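Branched-chain phosphotransacylase (Enterococcus faecalis, PDB 1YCO) probably transfers branched-chain acyl groups between coenzyme A and phosphate. Local coordinates at residues I2-E13 with Q69-I78. Numbering follows the deposited sequence.
Sequences ITVSIAGGSQPE and QAQILLKGII
Gly8 O receives the backbone N-H of Ile77 at 2.7 Å, a nearly straight bond (171° at the hydrogen) whose donor stands tilted from the carbonyl plane. It joins the loops that follow two parallel strands, 2-7 and 72-75. Glycine suits both turns: Gly8 has a positive phi, and Gly76, without a side chain, brings its CA to 3.4 Å from Gly8 O. Within the sheet, both backbone groups of Ser5 turn to the same strand, its N bonding Ile72 O at 3.1 Å and its O accepting from Leu74 N at 2.9 Å; Ala7 N then reaches Leu74 O at 3.0 Å. At the start of the pair a side chain stands in for backbone. Gln71, its chain bent at chi2 (61°), curls back to set OE1 2.8 Å from Thr3 N, while its own N donates to Thr3 O, so one residue serves both polar groups of Thr3's backbone. Branched side chains fill one face: Ile6 CG2 lies 3.7 Å from Leu74 CD2, the two side chains running alongside each other in the same direction, and Val4 CG1 packs on Leu74 CB. On the other face the small side chains of strand 2-7, Ser5 and Ala7, let helix 54-66 come close: Ala7 touches Ala61, and Ser5 OG bonds Ala61 O. Strand 2-7 is the middle strand of a five-stranded parallel sheet, as in a Rossmann-like three-layer domain, and 72-75 is the next one over. Strand 29-35 flanks strand 2-7, strand 250-252 lies beyond 72-75, and helix 259-274 brings Val273 against Ile2 and Ile72, opposite helix 54-66.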
loop_
_atom_site.group_PDB
_atom_site.type_symbol
_atom_site.label_atom_id
_atom_site.label_comp_id
_atom_site.label_asym_id
_atom_site.label_seq_id
_atom_site.Cartn_x
_atom_site.Cartn_y
_atom_site.Cartn_z
ATOM N N ILE A 2 0.005 9.954 34.353
ATOM C CA ILE A 2 0.120 8.779 33.501
ATOM C C ILE A 2 1.400 7.996 33.747
ATOM O O ILE A 2 2.498 8.517 33.577
ATOM C CB ILE A 2 0.054 9.184 32.006
ATOM C CG1 ILE A 2 -1.355 9.676 31.679
ATOM C CG2 ILE A 2 0.476 8.012 31.116
ATOM C CD1 ILE A 2 -1.548 10.108 30.249
ATOM N N THR A 3 1.242 6.740 34.148
ATOM C CA THR A 3 2.377 5.867 34.393
ATOM C C THR A 3 2.496 4.906 33.204
ATOM O O THR A 3 1.491 4.386 32.721
ATOM C CB THR A 3 2.184 5.044 35.702
ATOM O OG1 THR A 3 2.073 5.935 36.815
ATOM C CG2 THR A 3 3.356 4.101 35.935
ATOM N N VAL A 4 3.718 4.688 32.729
ATOM C CA VAL A 4 3.950 3.782 31.612
ATOM C C VAL A 4 4.819 2.582 32.024
ATOM O O VAL A 4 5.885 2.728 32.642
ATOM C CB VAL A 4 4.640 4.502 30.415
ATOM C CG1 VAL A 4 4.749 3.553 29.235
ATOM C CG2 VAL A 4 3.855 5.744 30.006
ATOM N N SER A 5 4.352 1.393 31.671
ATOM C CA SER A 5 5.052 0.155 31.977
ATOM C C SER A 5 5.819 -0.306 30.733
ATOM O O SER A 5 5.246 -0.438 29.657
ATOM C CB SER A 5 4.023 -0.893 32.414
ATOM O OG SER A 5 4.592 -2.169 32.617
ATOM N N ILE A 6 7.115 -0.557 30.878
ATOM C CA ILE A 6 7.922 -0.971 29.733
ATOM C C ILE A 6 8.546 -2.350 29.899
ATOM O O ILE A 6 9.337 -2.585 30.818
ATOM C CB ILE A 6 9.049 0.045 29.467
ATOM C CG1 ILE A 6 8.450 1.456 29.385
ATOM C CG2 ILE A 6 9.801 -0.327 28.184
ATOM C CD1 ILE A 6 9.416 2.532 28.984
ATOM N N ALA A 7 8.201 -3.257 28.990
ATOM C CA ALA A 7 8.727 -4.616 29.018
ATOM C C ALA A 7 10.051 -4.678 28.259
ATOM O O ALA A 7 10.078 -4.640 27.026
ATOM C CB ALA A 7 7.716 -5.586 28.407
ATOM N N GLY A 8 11.143 -4.772 29.010
ATOM C CA GLY A 8 12.455 -4.824 28.406
ATOM C C GLY A 8 12.861 -3.434 27.959
ATOM O O GLY A 8 13.356 -3.249 26.848
ATOM N N GLY A 9 12.656 -2.455 28.833
ATOM C CA GLY A 9 12.983 -1.081 28.492
ATOM C C GLY A 9 14.320 -0.560 28.979
ATOM O O GLY A 9 14.652 0.599 28.748
ATOM N N SER A 10 15.097 -1.395 29.657
ATOM C CA SER A 10 16.387 -0.927 30.139
ATOM C C SER A 10 17.409 -0.968 29.006
ATOM O O SER A 10 18.383 -1.717 29.062
ATOM C CB SER A 10 16.861 -1.780 31.308
ATOM O OG SER A 10 18.018 -1.204 31.884
ATOM N N GLN A 11 17.181 -0.141 27.989
ATOM C CA GLN A 11 18.050 -0.085 26.820
ATOM C C GLN A 11 18.372 1.357 26.426
ATOM O O GLN A 11 17.525 2.243 26.543
ATOM C CB GLN A 11 17.362 -0.787 25.654
ATOM C CG GLN A 11 16.743 -2.122 26.033
ATOM C CD GLN A 11 17.780 -3.203 26.294
ATOM O OE1 GLN A 11 17.440 -4.330 26.655
ATOM N NE2 GLN A 11 19.049 -2.865 26.109
ATOM N N PRO A 12 19.598 1.610 25.933
ATOM C CA PRO A 12 19.945 2.984 25.549
ATOM C C PRO A 12 18.978 3.567 24.515
ATOM O O PRO A 12 18.814 4.787 24.419
ATOM C CB PRO A 12 21.380 2.848 25.032
ATOM C CG PRO A 12 21.405 1.470 24.460
ATOM C CD PRO A 12 20.638 0.659 25.496
ATOM N N GLU A 13 18.331 2.684 23.758
ATOM C CA GLU A 13 17.357 3.103 22.752
ATOM C C GLU A 13 16.083 3.576 23.473
ATOM O O GLU A 13 15.502 4.605 23.120
ATOM C CB GLU A 13 17.011 1.939 21.822
ATOM C CG GLU A 13 18.214 1.188 21.254
ATOM C CD GLU A 13 18.675 0.046 22.145
ATOM O OE1 GLU A 13 17.803 -0.706 22.639
ATOM O OE2 GLU A 13 19.906 -0.111 22.332
ATOM N N GLN A 69 -2.787 0.567 37.730
ATOM C CA GLN A 69 -1.431 0.845 38.181
ATOM C C GLN A 69 -0.682 1.552 37.051
ATOM O O GLN A 69 0.077 2.497 37.281
ATOM C CB GLN A 69 -0.728 -0.461 38.555
ATOM C CG GLN A 69 0.326 -0.314 39.636
ATOM C CD GLN A 69 -0.252 -0.403 41.038
ATOM O OE1 GLN A 69 -0.666 -1.473 41.482
ATOM N NE2 GLN A 69 -0.280 0.723 41.739
ATOM N N ALA A 70 -0.902 1.082 35.827
ATOM C CA ALA A 70 -0.287 1.679 34.647
ATOM C C ALA A 70 -1.413 1.907 33.648
ATOM O O ALA A 70 -2.378 1.141 33.616
ATOM C CB ALA A 70 0.780 0.749 34.068
ATOM N N GLN A 71 -1.288 2.966 32.851
ATOM C CA GLN A 71 -2.296 3.346 31.859
ATOM C C GLN A 71 -1.872 3.031 30.427
ATOM O O GLN A 71 -2.679 3.107 29.499
ATOM C CB GLN A 71 -2.597 4.848 31.952
ATOM C CG GLN A 71 -3.247 5.298 33.239
ATOM C CD GLN A 71 -2.388 5.038 34.472
ATOM O OE1 GLN A 71 -1.285 5.581 34.617
ATOM N NE2 GLN A 71 -2.888 4.187 35.359
ATOM N N ILE A 72 -0.599 2.713 30.241
ATOM C CA ILE A 72 -0.099 2.387 28.915
ATOM C C ILE A 72 0.978 1.313 28.999
ATOM O O ILE A 72 1.839 1.349 29.877
ATOM C CB ILE A 72 0.509 3.622 28.211
ATOM C CG1 ILE A 72 -0.566 4.694 28.001
ATOM C CG2 ILE A 72 1.099 3.216 26.869
ATOM C CD1 ILE A 72 -0.001 6.041 27.561
ATOM N N LEU A 73 0.915 0.352 28.091
ATOM C CA LEU A 73 1.896 -0.712 28.042
ATOM C C LEU A 73 2.777 -0.464 26.819
ATOM O O LEU A 73 2.275 -0.123 25.746
ATOM C CB LEU A 73 1.197 -2.066 27.918
ATOM C CG LEU A 73 2.117 -3.288 27.916
ATOM C CD1 LEU A 73 2.865 -3.357 29.245
ATOM C CD2 LEU A 73 1.301 -4.541 27.701
ATOM N N LEU A 74 4.086 -0.630 26.986
ATOM C CA LEU A 74 5.022 -0.408 25.898
ATOM C C LEU A 74 6.061 -1.523 25.811
ATOM O O LEU A 74 6.743 -1.834 26.788
ATOM C CB LEU A 74 5.709 0.948 26.082
ATOM C CG LEU A 74 6.628 1.470 24.975
ATOM C CD1 LEU A 74 6.638 2.996 25.000
ATOM C CD2 LEU A 74 8.043 0.918 25.163
ATOM N N LYS A 75 6.173 -2.117 24.629
ATOM C CA LYS A 75 7.105 -3.208 24.398
ATOM C C LYS A 75 8.512 -2.752 24.030
ATOM O O LYS A 75 8.757 -2.311 22.902
ATOM C CB LYS A 75 6.581 -4.121 23.288
ATOM C CG LYS A 75 7.445 -5.349 23.056
ATOM C CD LYS A 75 7.009 -6.118 21.830
ATOM C CE LYS A 75 7.756 -5.661 20.596
ATOM N NZ LYS A 75 9.211 -5.985 20.681
ATOM N N GLY A 76 9.433 -2.865 24.985
ATOM C CA GLY A 76 10.816 -2.493 24.739
ATOM C C GLY A 76 11.465 -3.617 23.952
ATOM O O GLY A 76 10.953 -4.006 22.903
ATOM N N ILE A 77 12.579 -4.151 24.448
ATOM C CA ILE A 77 13.258 -5.250 23.758
ATOM C C ILE A 77 12.822 -6.595 24.353
ATOM O O ILE A 77 13.295 -7.002 25.409
ATOM C CB ILE A 77 14.791 -5.102 23.851
ATOM C CG1 ILE A 77 15.225 -3.832 23.126
ATOM C CG2 ILE A 77 15.481 -6.317 23.223
ATOM C CD1 ILE A 77 16.724 -3.599 23.144
ATOM N N ILE A 78 11.908 -7.269 23.662
ATOM C CA ILE A 78 11.382 -8.553 24.105
ATOM C C ILE A 78 10.516 -9.131 22.988
ATOM O O ILE A 78 9.865 -8.383 22.258
ATOM C CB ILE A 78 10.515 -8.390 25.392
ATOM C CG1 ILE A 78 9.875 -9.727 25.770
ATOM C CG2 ILE A 78 9.434 -7.337 25.162
ATOM C CD1 ILE A 78 9.107 -9.683 27.079
#